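Local coordinates for G protein alpha subunit (Entamoeba histolytica, PDB 4FID) that probably acts as the guanine nucleotide-binding alpha subunit of a heterotrimeric G protein, hydrolysing GTP and relaying transmembrane signals, at residues P5-L11 with P162-V168; K26-G30 with I315-M320. One frame throughout, in Å; residues are numbered along the deposited sequence.

Contact 1 is a buried pairing of two parallel strands inside the central sheet of the Ras-like domain, whereas contact 2 is a partly buried meeting of two helices packed on one face of that sheet. Helix 18-28 follows strand 6-12 in the chain, so residues 5-11 and 26-30 belong to one strand-loop-helix unit. Backbone hydrogen bonds tie contact 1 together, with mostly apolar side chains beside the strands and the polar Thr7, His164 and Asp167 among them; contact 2 is made by side chains packing on side chains and on the backbone of helix 312-332, apolar groups within and a lysine toward the surface. The two touch where Phe163 CE1 lies 4.1 Å from Phe319 CZ.

Contact 1. Residues P5-L11 with P162-V168; sequences PITVMLL and PFHLIDV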
# COMPACT_ATOMS: atom_id res chain seq x y z
N PRO A 5 26.91 1.73 -3.59
CA PRO A 5 25.73 1.93 -2.73
C PRO A 5 25.14 0.63 -2.21
O PRO A 5 25.30 -0.41 -2.84
CB PRO A 5 24.73 2.60 -3.69
CG PRO A 5 25.12 2.06 -5.03
CD PRO A 5 26.61 1.97 -5.01
N ILE A 6 24.50 0.69 -1.05
CA ILE A 6 23.74 -0.43 -0.53
C ILE A 6 22.47 -0.61 -1.37
O ILE A 6 21.68 0.33 -1.56
CB ILE A 6 23.37 -0.23 0.94
CG1 ILE A 6 24.62 -0.06 1.80
CG2 ILE A 6 22.52 -1.40 1.45
CD1 ILE A 6 24.33 -0.07 3.29
N THR A 7 22.28 -1.83 -1.87
CA THR A 7 21.17 -2.10 -2.75
C THR A 7 20.00 -2.79 -2.05
O THR A 7 20.15 -3.76 -1.34
CB THR A 7 21.65 -2.92 -3.94
OG1 THR A 7 22.52 -2.10 -4.72
CG2 THR A 7 20.48 -3.37 -4.81
N VAL A 8 18.81 -2.26 -2.29
CA VAL A 8 17.61 -2.75 -1.65
C VAL A 8 16.57 -2.98 -2.71
O VAL A 8 16.33 -2.11 -3.55
CB VAL A 8 17.06 -1.72 -0.67
CG1 VAL A 8 15.76 -2.20 -0.09
CG2 VAL A 8 18.08 -1.44 0.43
N MSE A 9 15.95 -4.15 -2.67
CA MSE A 9 14.96 -4.54 -3.66
C MSE A 9 13.59 -4.70 -3.00
O MSE A 9 13.47 -5.46 -2.03
CB MSE A 9 15.38 -5.85 -4.32
CG MSE A 9 14.39 -6.37 -5.32
SE MSE A 9 14.99 -7.96 -6.32
CE MSE A 9 16.21 -7.15 -7.62
N LEU A 10 12.59 -3.97 -3.49
CA LEU A 10 11.22 -4.13 -2.99
C LEU A 10 10.45 -5.13 -3.82
O LEU A 10 10.31 -4.96 -5.03
CB LEU A 10 10.47 -2.80 -3.01
CG LEU A 10 10.88 -1.75 -1.98
CD1 LEU A 10 9.93 -0.58 -2.05
CD2 LEU A 10 10.91 -2.34 -0.58
N LEU A 11 9.95 -6.17 -3.16
CA LEU A 11 9.02 -7.14 -3.76
C LEU A 11 7.68 -7.10 -3.07
O LEU A 11 7.57 -6.70 -1.93
CB LEU A 11 9.56 -8.57 -3.64
CG LEU A 11 10.69 -9.12 -4.55
CD1 LEU A 11 10.69 -8.54 -5.95
CD2 LEU A 11 12.05 -8.93 -3.92
N PRO A 162 25.09 5.85 0.93
CA PRO A 162 24.36 5.73 -0.34
C PRO A 162 23.49 4.45 -0.45
O PRO A 162 23.99 3.35 -0.20
CB PRO A 162 25.48 5.69 -1.37
CG PRO A 162 26.61 5.01 -0.64
CD PRO A 162 26.50 5.46 0.80
N PHE A 163 22.22 4.61 -0.82
CA PHE A 163 21.34 3.49 -1.09
C PHE A 163 20.81 3.49 -2.52
O PHE A 163 20.62 4.54 -3.14
CB PHE A 163 20.17 3.47 -0.11
CG PHE A 163 20.52 2.92 1.23
CD1 PHE A 163 20.07 1.68 1.62
CD2 PHE A 163 21.31 3.65 2.11
CE1 PHE A 163 20.40 1.17 2.87
CE2 PHE A 163 21.65 3.14 3.36
CZ PHE A 163 21.19 1.91 3.74
N HIS A 164 20.57 2.30 -3.05
CA HIS A 164 19.95 2.17 -4.36
C HIS A 164 18.74 1.26 -4.23
O HIS A 164 18.82 0.14 -3.70
CB HIS A 164 20.95 1.63 -5.39
CG HIS A 164 20.38 1.47 -6.76
ND1 HIS A 164 20.18 2.54 -7.61
CD2 HIS A 164 19.96 0.37 -7.43
CE1 HIS A 164 19.67 2.11 -8.75
NE2 HIS A 164 19.53 0.79 -8.67
N LEU A 165 17.59 1.76 -4.70
CA LEU A 165 16.32 1.10 -4.45
C LEU A 165 15.82 0.56 -5.78
O LEU A 165 15.73 1.30 -6.76
CB LEU A 165 15.33 2.12 -3.84
CG LEU A 165 14.00 1.71 -3.20
CD1 LEU A 165 12.99 1.27 -4.24
CD2 LEU A 165 14.17 0.61 -2.17
N ILE A 166 15.53 -0.75 -5.82
CA ILE A 166 14.96 -1.38 -7.01
C ILE A 166 13.55 -1.82 -6.70
O ILE A 166 13.36 -2.74 -5.91
CB ILE A 166 15.76 -2.61 -7.44
CG1 ILE A 166 17.23 -2.24 -7.66
CG2 ILE A 166 15.09 -3.29 -8.70
CD1 ILE A 166 18.16 -3.42 -7.72
N ASP A 167 12.57 -1.17 -7.32
CA ASP A 167 11.15 -1.47 -7.08
C ASP A 167 10.62 -2.38 -8.19
O ASP A 167 10.41 -1.93 -9.32
CB ASP A 167 10.35 -0.17 -6.99
CG ASP A 167 8.86 -0.39 -6.83
OD1 ASP A 167 8.12 0.61 -6.91
OD2 ASP A 167 8.41 -1.55 -6.63
N VAL A 168 10.43 -3.66 -7.88
CA VAL A 168 10.00 -4.62 -8.89
C VAL A 168 8.49 -4.79 -8.91
O VAL A 168 7.92 -5.28 -7.95
CB VAL A 168 10.63 -6.01 -8.67
CG1 VAL A 168 10.32 -6.91 -9.84
CG2 VAL A 168 12.14 -5.90 -8.47
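A chi1 of -60° sets CG2 of Ile6 anti to its backbone N and CG1 beside it, which lets CG2 and CD1 both reach the ring of Phe163, whose own chi1 of -79° stands the ring next to Ile6 on the same face of the sheet. The strands are parallel neighbours in the central sheet of the Ras-like domain, a P-loop nucleotide-binding fold. Ile6 CB lies over one ring face in a CH-pi contact, 4.0 Å from the centroid, while Val8 CG2 meets the ring at its edge, in plane. Apolar residues suit this face because helix 312-332 packs on it, touching both Ile6 and Phe163. Farther along, Leu165 CD2 fits against Val8 CG1 at 3.8 Å and also reaches Leu10 CG.

The opposite face carries Thr7, His164, Met9 and Ile166. Thr7 CG2 packs on Ile166 CD1 at 3.7 Å, and ND1 and NE2 of the partly exposed His164 are hydrogen-bonded to Asp155 and Glu153 of strand 152-157. Phe182 touches both Met9, a selenomethionine, and Ile166.

Six backbone hydrogen bonds join the strands in regular parallel register. Ile6, Val8 and Leu10 each use both N and O; at Val8, N donates to His164 O at 2.8 Å and O accepts from Ile166 N. At the end near the nucleotide, Asp167 OD2 forms a salt bridge with Lys18, a GDP-binding residue; Asp167 and Val168 are predicted to bind GTP. There the pairing finishes with Val168 N donating to Leu10 O at 3.1 Å, while Leu11 CD1 rests 3.7 Å from Val168 CB.

Contact 2. Residues K26-G30 with I315-M320; sequences KILFG and IKRVFM
Leu28 overlaps the start of the 315-320 segment with a single methyl, CD1, which reaches Lys316 CB at 3.8 Å and Ile315 CG2 at 4.1 Å. This is helix-to-helix packing in the Ras-like domain: the last turn of helix 18-28, the helix that follows the P-loop, faces the C-terminal helix 312-332. A chi1 of -65° keeps CG of Leu28 beside its backbone N, and the nearly straight second torsion (168°) carries CD1 outward until it lies 3.6 Å from Lys316 N. An apolar leucine suits this place because its methyl rests on the helix backbone and on the aliphatic carbons of Ile315 and Lys316.

Phe29, the first residue to leave helical backbone angles, extends the contact along the other helix. Its broad ring can serve three partners at once: CE2 approaches Phe319 CD2 at 4.0 Å, and CZ meets both Lys316 CG and the selenium of Met320. All three approach obliquely, and the selenomethionine is poorly ordered, so that last touch, at 4.5 Å between Phe29 CZ and Met320 SE, is only approximately placed. Within its own segment, Leu28 CB lies over one face of the Phe29 ring.

Lys316 is amphipathic in use: its CB and CG pack against Leu28 and Phe29, while the extended chain beyond leads the ammonium away from this contact. Ile315 and Phe319, both buried and one helical turn apart, also touch Leu25 of helix 18-28, so the apolar seam continues inward; Ile315 comes within about 7 Å of GDP by its side chain. That turn of helix is closed by Phe319 N donating to Ile315 O at 2.9 Å.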
# COMPACT_ATOMS: atom_id res chain seq x y z
N LYS A 26 11.67 8.11 -1.37
CA LYS A 26 12.14 9.20 -2.23
C LYS A 26 11.83 10.54 -1.57
O LYS A 26 12.67 11.45 -1.63
CB LYS A 26 11.56 9.14 -3.64
CG LYS A 26 12.48 9.75 -4.69
CD LYS A 26 11.79 9.99 -6.04
CE LYS A 26 12.75 10.64 -7.05
NZ LYS A 26 12.11 11.20 -8.28
N ILE A 27 10.66 10.67 -0.94
CA ILE A 27 10.33 11.92 -0.24
C ILE A 27 11.29 12.13 0.94
O ILE A 27 11.81 13.23 1.14
CB ILE A 27 8.87 11.99 0.33
CG1 ILE A 27 7.79 11.86 -0.75
CG2 ILE A 27 8.69 13.31 1.03
CD1 ILE A 27 8.03 12.74 -1.90
N LEU A 28 11.51 11.08 1.73
CA LEU A 28 12.27 11.20 2.97
C LEU A 28 13.76 11.31 2.78
O LEU A 28 14.44 11.98 3.55
CB LEU A 28 11.99 10.00 3.89
CG LEU A 28 10.57 9.85 4.41
CD1 LEU A 28 10.34 8.47 5.06
CD2 LEU A 28 10.27 10.97 5.38
N PHE A 29 14.30 10.64 1.76
CA PHE A 29 15.74 10.59 1.61
C PHE A 29 16.21 11.00 0.22
O PHE A 29 17.34 11.45 0.07
CB PHE A 29 16.26 9.19 1.96
CG PHE A 29 15.88 8.71 3.34
CD1 PHE A 29 16.46 9.25 4.48
CD2 PHE A 29 14.97 7.67 3.50
CE1 PHE A 29 16.13 8.79 5.74
CE2 PHE A 29 14.63 7.21 4.75
CZ PHE A 29 15.21 7.77 5.88
N GLY A 30 15.36 10.82 -0.79
CA GLY A 30 15.65 11.31 -2.12
C GLY A 30 15.36 12.80 -2.15
O GLY A 30 15.42 13.47 -1.12
N ILE A 315 7.41 5.37 8.32
CA ILE A 315 8.38 4.79 7.40
C ILE A 315 9.83 5.25 7.65
O ILE A 315 10.76 4.47 7.48
CB ILE A 315 8.02 5.03 5.92
CG1 ILE A 315 6.70 4.33 5.57
CG2 ILE A 315 9.14 4.55 5.02
CD1 ILE A 315 6.63 2.89 6.06
N LYS A 316 10.01 6.51 8.07
CA LYS A 316 11.34 7.00 8.45
C LYS A 316 11.91 6.22 9.64
O LYS A 316 13.01 5.69 9.58
CB LYS A 316 11.31 8.50 8.76
CG LYS A 316 12.69 9.19 8.79
CD LYS A 316 12.69 10.45 9.67
CE LYS A 316 13.92 11.35 9.38
NZ LYS A 316 14.08 12.56 10.30
N ARG A 317 11.15 6.14 10.72
CA ARG A 317 11.60 5.42 11.90
C ARG A 317 11.91 3.96 11.55
O ARG A 317 12.95 3.43 11.95
CB ARG A 317 10.58 5.55 13.03
CG ARG A 317 10.81 4.68 14.23
CD ARG A 317 9.62 4.74 15.18
NE ARG A 317 8.35 4.46 14.51
CZ ARG A 317 7.15 4.43 15.11
NH1 ARG A 317 7.04 4.66 16.41
NH2 ARG A 317 6.06 4.17 14.40
N VAL A 318 11.04 3.34 10.77
CA VAL A 318 11.19 1.93 10.43
C VAL A 318 12.35 1.61 9.47
O VAL A 318 13.07 0.63 9.65
CB VAL A 318 9.90 1.33 9.88
CG1 VAL A 318 10.16 -0.06 9.36
CG2 VAL A 318 8.86 1.31 10.97
N PHE A 319 12.54 2.44 8.45
CA PHE A 319 13.63 2.16 7.55
C PHE A 319 14.99 2.33 8.24
O PHE A 319 15.99 1.71 7.85
CB PHE A 319 13.55 3.01 6.28
CG PHE A 319 14.53 2.60 5.26
CD1 PHE A 319 14.34 1.44 4.53
CD2 PHE A 319 15.69 3.32 5.06
CE1 PHE A 319 15.26 1.03 3.59
CE2 PHE A 319 16.62 2.91 4.13
CZ PHE A 319 16.40 1.76 3.39
N MSE A 320 15.00 3.17 9.27
CA MSE A 320 16.17 3.42 10.12
C MSE A 320 16.65 2.17 10.86
O MSE A 320 17.82 1.80 10.77
CB MSE A 320 15.84 4.51 11.13
CG MSE A 320 16.94 5.51 11.32
SE MSE A 320 16.97 6.88 9.92
CE MSE A 320 15.33 7.81 10.40